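Local coordinates for protein endolysin (Escherichia coli O157 typing phage 15, PDB 7M5I) that probably acts as a phage lysozyme, cutting the beta-1,4-linked sugar chains of the host peptidoglycan so that the cell lyses and new phage escape, at residues K117-V130 with L142-L154. Residues are numbered along the deposited sequence; the frame is centred on the assembly and turned at random.
Sequences KVGCAEAMQWWNKV and LKNRRRMEADIYL. With PO4 (phosphate ion), chain C.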
loop_
_atom_site.group_PDB
_atom_site.type_symbol
_atom_site.label_atom_id
_atom_site.label_comp_id
_atom_site.label_asym_id
_atom_site.label_seq_id
_atom_site.Cartn_x
_atom_site.Cartn_y
_atom_site.Cartn_z
ATOM N N LYS A 117 -9.511 -17.280 1.465
ATOM C CA LYS A 117 -9.622 -15.939 0.887
ATOM C C LYS A 117 -10.474 -15.088 1.795
ATOM O O LYS A 117 -10.107 -13.911 2.008
ATOM C CB LYS A 117 -10.190 -15.976 -0.531
ATOM C CG LYS A 117 -9.268 -16.720 -1.501
ATOM C CD LYS A 117 -9.852 -17.012 -2.831
ATOM C CE LYS A 117 -8.961 -17.937 -3.610
ATOM N NZ LYS A 117 -8.199 -17.246 -4.649
ATOM N N VAL A 118 -11.602 -15.600 2.236
ATOM C CA VAL A 118 -12.510 -14.812 3.119
ATOM C C VAL A 118 -11.764 -14.445 4.400
ATOM O O VAL A 118 -11.840 -13.264 4.840
ATOM C CB VAL A 118 -13.804 -15.601 3.374
ATOM C CG1 VAL A 118 -14.698 -14.950 4.413
ATOM C CG2 VAL A 118 -14.544 -15.805 2.050
ATOM N N GLY A 119 -11.088 -15.429 4.994
ATOM C CA GLY A 119 -10.260 -15.226 6.184
ATOM C C GLY A 119 -9.166 -14.201 5.926
ATOM O O GLY A 119 -8.867 -13.412 6.855
ATOM N N CYS A 120 -8.516 -14.256 4.758
ATOM C CA CYS A 120 -7.446 -13.286 4.399
ATOM C C CYS A 120 -8.072 -11.881 4.393
ATOM O O CYS A 120 -7.501 -10.975 5.074
ATOM C CB CYS A 120 -6.809 -13.582 3.047
ATOM S SG CYS A 120 -5.621 -12.310 2.507
ATOM N N ALA A 121 -9.204 -11.695 3.716
ATOM C CA ALA A 121 -9.881 -10.365 3.644
ATOM C C ALA A 121 -10.206 -9.879 5.064
ATOM O O ALA A 121 -10.011 -8.665 5.366
ATOM C CB ALA A 121 -11.117 -10.397 2.785
ATOM N N GLU A 122 -10.715 -10.750 5.932
ATOM C CA GLU A 122 -10.969 -10.363 7.339
ATOM C C GLU A 122 -9.671 -9.923 8.019
ATOM O O GLU A 122 -9.673 -8.837 8.651
ATOM C CB GLU A 122 -11.675 -11.516 8.080
ATOM C CG GLU A 122 -13.103 -11.703 7.588
ATOM C CD GLU A 122 -13.774 -13.014 7.970
ATOM O OE1 GLU A 122 -13.080 -13.925 8.525
ATOM O OE2 GLU A 122 -14.992 -13.125 7.673
ATOM N N ALA A 123 -8.606 -10.727 7.952
ATOM C CA ALA A 123 -7.333 -10.468 8.674
ATOM C C ALA A 123 -6.609 -9.232 8.106
ATOM O O ALA A 123 -5.852 -8.547 8.844
ATOM C CB ALA A 123 -6.465 -11.698 8.629
ATOM N N MET A 124 -6.815 -8.925 6.823
ATOM C CA MET A 124 -6.254 -7.721 6.201
ATOM C C MET A 124 -6.725 -6.488 7.007
ATOM O O MET A 124 -5.925 -5.542 7.202
ATOM C CB MET A 124 -6.715 -7.600 4.743
ATOM C CG MET A 124 -5.891 -8.407 3.815
ATOM S SD MET A 124 -6.602 -8.465 2.147
ATOM C CE MET A 124 -6.399 -6.801 1.536
ATOM N N GLN A 125 -7.956 -6.512 7.438
ATOM C CA GLN A 125 -8.636 -5.327 8.028
ATOM C C GLN A 125 -8.284 -5.167 9.510
ATOM O O GLN A 125 -8.581 -4.107 10.060
ATOM C CB GLN A 125 -10.111 -5.483 7.739
ATOM C CG GLN A 125 -10.380 -5.412 6.243
ATOM C CD GLN A 125 -11.846 -5.370 6.034
ATOM O OE1 GLN A 125 -12.458 -4.320 6.248
ATOM N NE2 GLN A 125 -12.386 -6.541 5.687
ATOM N N TRP A 126 -7.522 -6.088 10.090
ATOM C CA TRP A 126 -7.010 -5.924 11.470
ATOM C C TRP A 126 -5.996 -4.766 11.527
ATOM O O TRP A 126 -5.770 -4.257 12.634
ATOM C CB TRP A 126 -6.374 -7.216 11.991
ATOM C CG TRP A 126 -7.305 -8.376 12.055
ATOM C CD1 TRP A 126 -8.666 -8.388 11.934
ATOM C CD2 TRP A 126 -6.911 -9.745 12.294
ATOM N NE1 TRP A 126 -9.137 -9.667 12.082
ATOM C CE2 TRP A 126 -8.090 -10.520 12.303
ATOM C CE3 TRP A 126 -5.679 -10.369 12.509
ATOM C CZ2 TRP A 126 -8.079 -11.905 12.510
ATOM C CZ3 TRP A 126 -5.663 -11.730 12.745
ATOM C CH2 TRP A 126 -6.848 -12.477 12.758
ATOM N N TRP A 127 -5.365 -4.382 10.429
ATOM C CA TRP A 127 -4.253 -3.420 10.383
ATOM C C TRP A 127 -4.836 -1.985 10.310
ATOM O O TRP A 127 -4.734 -1.334 9.249
ATOM C CB TRP A 127 -3.306 -3.754 9.238
ATOM C CG TRP A 127 -2.552 -5.017 9.504
ATOM C CD1 TRP A 127 -2.956 -6.296 9.176
ATOM C CD2 TRP A 127 -1.292 -5.162 10.159
ATOM N NE1 TRP A 127 -2.062 -7.224 9.633
ATOM C CE2 TRP A 127 -1.004 -6.558 10.189
ATOM C CE3 TRP A 127 -0.364 -4.275 10.712
ATOM C CZ2 TRP A 127 0.123 -7.065 10.829
ATOM C CZ3 TRP A 127 0.755 -4.781 11.338
ATOM C CH2 TRP A 127 1.010 -6.151 11.365
ATOM N N ASN A 128 -5.438 -1.538 11.418
ATOM C CA ASN A 128 -6.108 -0.206 11.404
ATOM C C ASN A 128 -5.581 0.671 12.554
ATOM O O ASN A 128 -6.263 1.678 12.843
ATOM C CB ASN A 128 -7.622 -0.357 11.503
ATOM C CG ASN A 128 -8.111 -1.079 12.724
ATOM O OD1 ASN A 128 -7.403 -1.228 13.722
ATOM N ND2 ASN A 128 -9.333 -1.589 12.648
ATOM N N LYS A 129 -4.536 0.247 13.260
ATOM C CA LYS A 129 -3.998 0.990 14.437
ATOM C C LYS A 129 -2.825 1.878 14.048
ATOM O O LYS A 129 -2.040 1.498 13.219
ATOM C CB LYS A 129 -3.546 -0.006 15.510
ATOM C CG LYS A 129 -4.594 -0.956 16.033
ATOM C CD LYS A 129 -5.672 -0.257 16.774
ATOM C CE LYS A 129 -6.640 -1.236 17.415
ATOM N NZ LYS A 129 -7.234 -2.109 16.364
ATOM N N VAL A 130 -2.659 3.014 14.725
ATOM C CA VAL A 130 -1.493 3.913 14.553
ATOM C C VAL A 130 -1.035 4.252 15.980
ATOM O O VAL A 130 -1.893 4.168 16.984
ATOM C CB VAL A 130 -1.804 5.169 13.735
ATOM C CG1 VAL A 130 -2.112 4.910 12.255
ATOM C CG2 VAL A 130 -2.946 5.915 14.350
ATOM N N LEU A 142 -7.595 4.541 8.088
ATOM C CA LEU A 142 -7.088 3.196 7.815
ATOM C C LEU A 142 -8.269 2.204 7.723
ATOM O O LEU A 142 -8.189 1.315 6.857
ATOM C CB LEU A 142 -6.104 2.733 8.887
ATOM C CG LEU A 142 -4.732 3.403 8.798
ATOM C CD1 LEU A 142 -3.800 2.777 9.838
ATOM C CD2 LEU A 142 -4.153 3.311 7.412
ATOM N N LYS A 143 -9.261 2.299 8.592
ATOM C CA LYS A 143 -10.430 1.386 8.457
ATOM C C LYS A 143 -11.012 1.528 7.053
ATOM O O LYS A 143 -11.394 0.490 6.462
ATOM C CB LYS A 143 -11.491 1.652 9.516
ATOM C CG LYS A 143 -11.116 1.224 10.923
ATOM C CD LYS A 143 -12.196 1.585 11.888
ATOM C CE LYS A 143 -13.324 0.621 12.019
ATOM N NZ LYS A 143 -13.986 0.925 13.328
ATOM N N ASN A 144 -11.127 2.750 6.546
ATOM C CA ASN A 144 -11.704 2.963 5.188
ATOM C C ASN A 144 -10.808 2.335 4.129
ATOM O O ASN A 144 -11.306 1.663 3.184
ATOM C CB ASN A 144 -11.994 4.429 4.962
ATOM C CG ASN A 144 -12.973 4.651 3.835
ATOM O OD1 ASN A 144 -13.920 3.856 3.661
ATOM N ND2 ASN A 144 -12.784 5.776 3.174
ATOM N N ARG A 145 -9.497 2.579 4.223
ATOM C CA ARG A 145 -8.538 2.030 3.262
ATOM C C ARG A 145 -8.590 0.513 3.339
ATOM O O ARG A 145 -8.635 -0.117 2.248
ATOM C CB ARG A 145 -7.136 2.561 3.518
ATOM C CG ARG A 145 -6.108 1.972 2.572
ATOM C CD ARG A 145 -4.745 2.632 2.731
ATOM N NE ARG A 145 -3.785 2.044 1.829
ATOM C CZ ARG A 145 -2.671 2.645 1.447
ATOM N NH1 ARG A 145 -2.376 3.859 1.914
ATOM N NH2 ARG A 145 -1.855 2.041 0.603
ATOM N N ARG A 146 -8.627 -0.061 4.540
ATOM C CA ARG A 146 -8.647 -1.540 4.679
ATOM C C ARG A 146 -9.919 -2.114 4.033
ATOM O O ARG A 146 -9.799 -3.180 3.327
ATOM C CB ARG A 146 -8.539 -1.966 6.133
ATOM C CG ARG A 146 -7.198 -1.669 6.788
ATOM C CD ARG A 146 -6.007 -2.451 6.344
ATOM N NE ARG A 146 -5.263 -1.817 5.299
ATOM C CZ ARG A 146 -4.237 -0.968 5.463
ATOM N NH1 ARG A 146 -3.700 -0.399 4.408
ATOM N NH2 ARG A 146 -3.828 -0.600 6.673
ATOM N N ARG A 147 -11.070 -1.501 4.263
ATOM C CA ARG A 147 -12.303 -2.065 3.656
ATOM C C ARG A 147 -12.213 -1.966 2.111
ATOM O O ARG A 147 -12.637 -2.949 1.415
ATOM C CB ARG A 147 -13.577 -1.534 4.276
ATOM C CG ARG A 147 -13.839 -0.104 3.962
ATOM C CD ARG A 147 -14.906 0.054 2.900
ATOM N NE ARG A 147 -15.016 1.470 2.642
ATOM C CZ ARG A 147 -15.745 2.005 1.667
ATOM N NH1 ARG A 147 -16.502 1.200 0.940
ATOM N NH2 ARG A 147 -15.785 3.303 1.482
ATOM N N MET A 148 -11.673 -0.875 1.553
ATOM C CA MET A 148 -11.537 -0.765 0.080
ATOM C C MET A 148 -10.496 -1.775 -0.460
ATOM O O MET A 148 -10.717 -2.333 -1.545
ATOM C CB MET A 148 -11.205 0.679 -0.288
ATOM C CG MET A 148 -12.372 1.593 -0.053
ATOM S SD MET A 148 -11.991 3.231 -0.712
ATOM C CE MET A 148 -13.584 4.049 -0.702
ATOM N N GLU A 149 -9.435 -2.057 0.280
ATOM C CA GLU A 149 -8.429 -3.065 -0.162
ATOM C C GLU A 149 -9.079 -4.461 -0.088
ATOM O O GLU A 149 -8.847 -5.248 -1.044
ATOM C CB GLU A 149 -7.143 -2.981 0.656
ATOM C CG GLU A 149 -6.290 -1.747 0.323
ATOM C CD GLU A 149 -5.221 -1.364 1.342
ATOM O OE1 GLU A 149 -5.296 -1.863 2.509
ATOM O OE2 GLU A 149 -4.294 -0.608 0.939
ATOM N N ALA A 150 -9.882 -4.764 0.924
ATOM C CA ALA A 150 -10.629 -6.062 0.977
ATOM C C ALA A 150 -11.577 -6.195 -0.227
ATOM O O ALA A 150 -11.706 -7.320 -0.791
ATOM C CB ALA A 150 -11.372 -6.174 2.286
ATOM N N ASP A 151 -12.241 -5.102 -0.640
ATOM C CA ASP A 151 -13.119 -5.138 -1.838
ATOM C C ASP A 151 -12.293 -5.473 -3.094
ATOM O O ASP A 151 -12.807 -6.223 -3.995
ATOM C CB ASP A 151 -13.890 -3.830 -1.995
ATOM C CG ASP A 151 -14.981 -3.592 -0.962
ATOM O OD1 ASP A 151 -15.450 -4.577 -0.375
ATOM O OD2 ASP A 151 -15.345 -2.394 -0.741
ATOM N N ILE A 152 -11.083 -4.934 -3.227
ATOM C CA ILE A 152 -10.229 -5.277 -4.408
ATOM C C ILE A 152 -9.931 -6.782 -4.308
ATOM O O ILE A 152 -10.109 -7.485 -5.295
ATOM C CB ILE A 152 -8.921 -4.457 -4.425
ATOM C CG1 ILE A 152 -9.205 -2.955 -4.573
ATOM C CG2 ILE A 152 -7.994 -4.949 -5.510
ATOM C CD1 ILE A 152 -7.986 -2.076 -4.385
ATOM N N TYR A 153 -9.476 -7.229 -3.138
ATOM C CA TYR A 153 -8.927 -8.591 -2.931
ATOM C C TYR A 153 -10.047 -9.603 -3.273
ATOM O O TYR A 153 -9.795 -10.615 -4.009
ATOM C CB TYR A 153 -8.426 -8.752 -1.496
ATOM C CG TYR A 153 -7.941 -10.152 -1.196
ATOM C CD1 TYR A 153 -8.835 -11.107 -0.741
ATOM C CD2 TYR A 153 -6.622 -10.520 -1.395
ATOM C CE1 TYR A 153 -8.422 -12.404 -0.497
ATOM C CE2 TYR A 153 -6.196 -11.817 -1.178
ATOM C CZ TYR A 153 -7.099 -12.774 -0.738
ATOM O OH TYR A 153 -6.699 -14.076 -0.453
ATOM N N LEU A 154 -11.240 -9.422 -2.704
ATOM C CA LEU A 154 -12.327 -10.446 -2.845
ATOM C C LEU A 154 -13.084 -10.295 -4.139
ATOM O O LEU A 154 -13.369 -11.344 -4.768
ATOM C CB LEU A 154 -13.326 -10.291 -1.703
ATOM C CG LEU A 154 -12.852 -10.765 -0.342
ATOM C CD1 LEU A 154 -13.877 -10.342 0.711
ATOM C CD2 LEU A 154 -12.600 -12.281 -0.372
HETATM P P PO4 C . -1.306 -10.360 12.655
HETATM O O1 PO4 C . -1.853 -11.656 13.258
HETATM O O2 PO4 C . -1.762 -9.200 13.534
HETATM O O3 PO4 C . -1.848 -10.205 11.259
HETATM O O4 PO4 C . 0.211 -10.368 12.609
HETATM O O HOH W 1 -11.926 -1.968 7.730
#
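Lys117 borders the edge of the Tyr153 ring, its O 3.4 Å from Tyr153 CE1 and its CB and CG beside the hydroxyl, while its NZ runs off to a salt bridge with Glu87. The Tyr153 ring is a knob in the hole formed by Lys117, Cys120, Ala121 and Met124. Its CG is anti to the backbone N (chi1 176°), which sends the ring across to helix 117-124; beyond it the OH hydrogen-bonds His112 of helix 107-113. Cys120 SG lies 4.0 Å from the centroid of the Tyr153 ring, obliquely placed, a sulfur-aromatic contact. At Ala121 the helices come close: CB presses on Leu154 CD1 at 3.5 Å, tight for two carbons, and faces the methyl of Ala150. Met124 adds a Met-aromatic contact, SD 4.4 Å from the Tyr153 ring centroid, and its bent chain turns CE onto Glu149 CB.

Gln125 slides past Arg146 in the opposite direction. Its NE2 donates to Ala121 O at 3.2 Å, and a water joins Gln125 OE1 to Lys143 O, so both ends of the amide are held. The one direct hydrogen bond between the segments follows: Arg146 NH2 to Trp127 O, 2.8 Å and fairly straight (163°), in both the carbonyl and guanidinium planes. Glu149 OE1 takes NE and NH1 side-on in a salt bridge, and NH2 also reaches Asn97; together with Trp127 O these hold the guanidinium's rotation. Glu149 OE2 makes a salt bridge to Arg145 NE and a hydrogen bond with Ser93 OG. Asn128 then runs beside Lys143, and Val130 CG1 meets Leu142 CD1 at 3.6 Å.

Thus helices 117-124 and 142-154 run nearly antiparallel (163°), their axes 9.2 Å apart at closest approach, in this phage-type lysozyme, joined through hairpin 129-132/135-138. Helix 85-98 touches Met124, Trp127 and Glu149, helix 107-113 Ala123 and Met124, helix 11-21 Arg145 and Ile152.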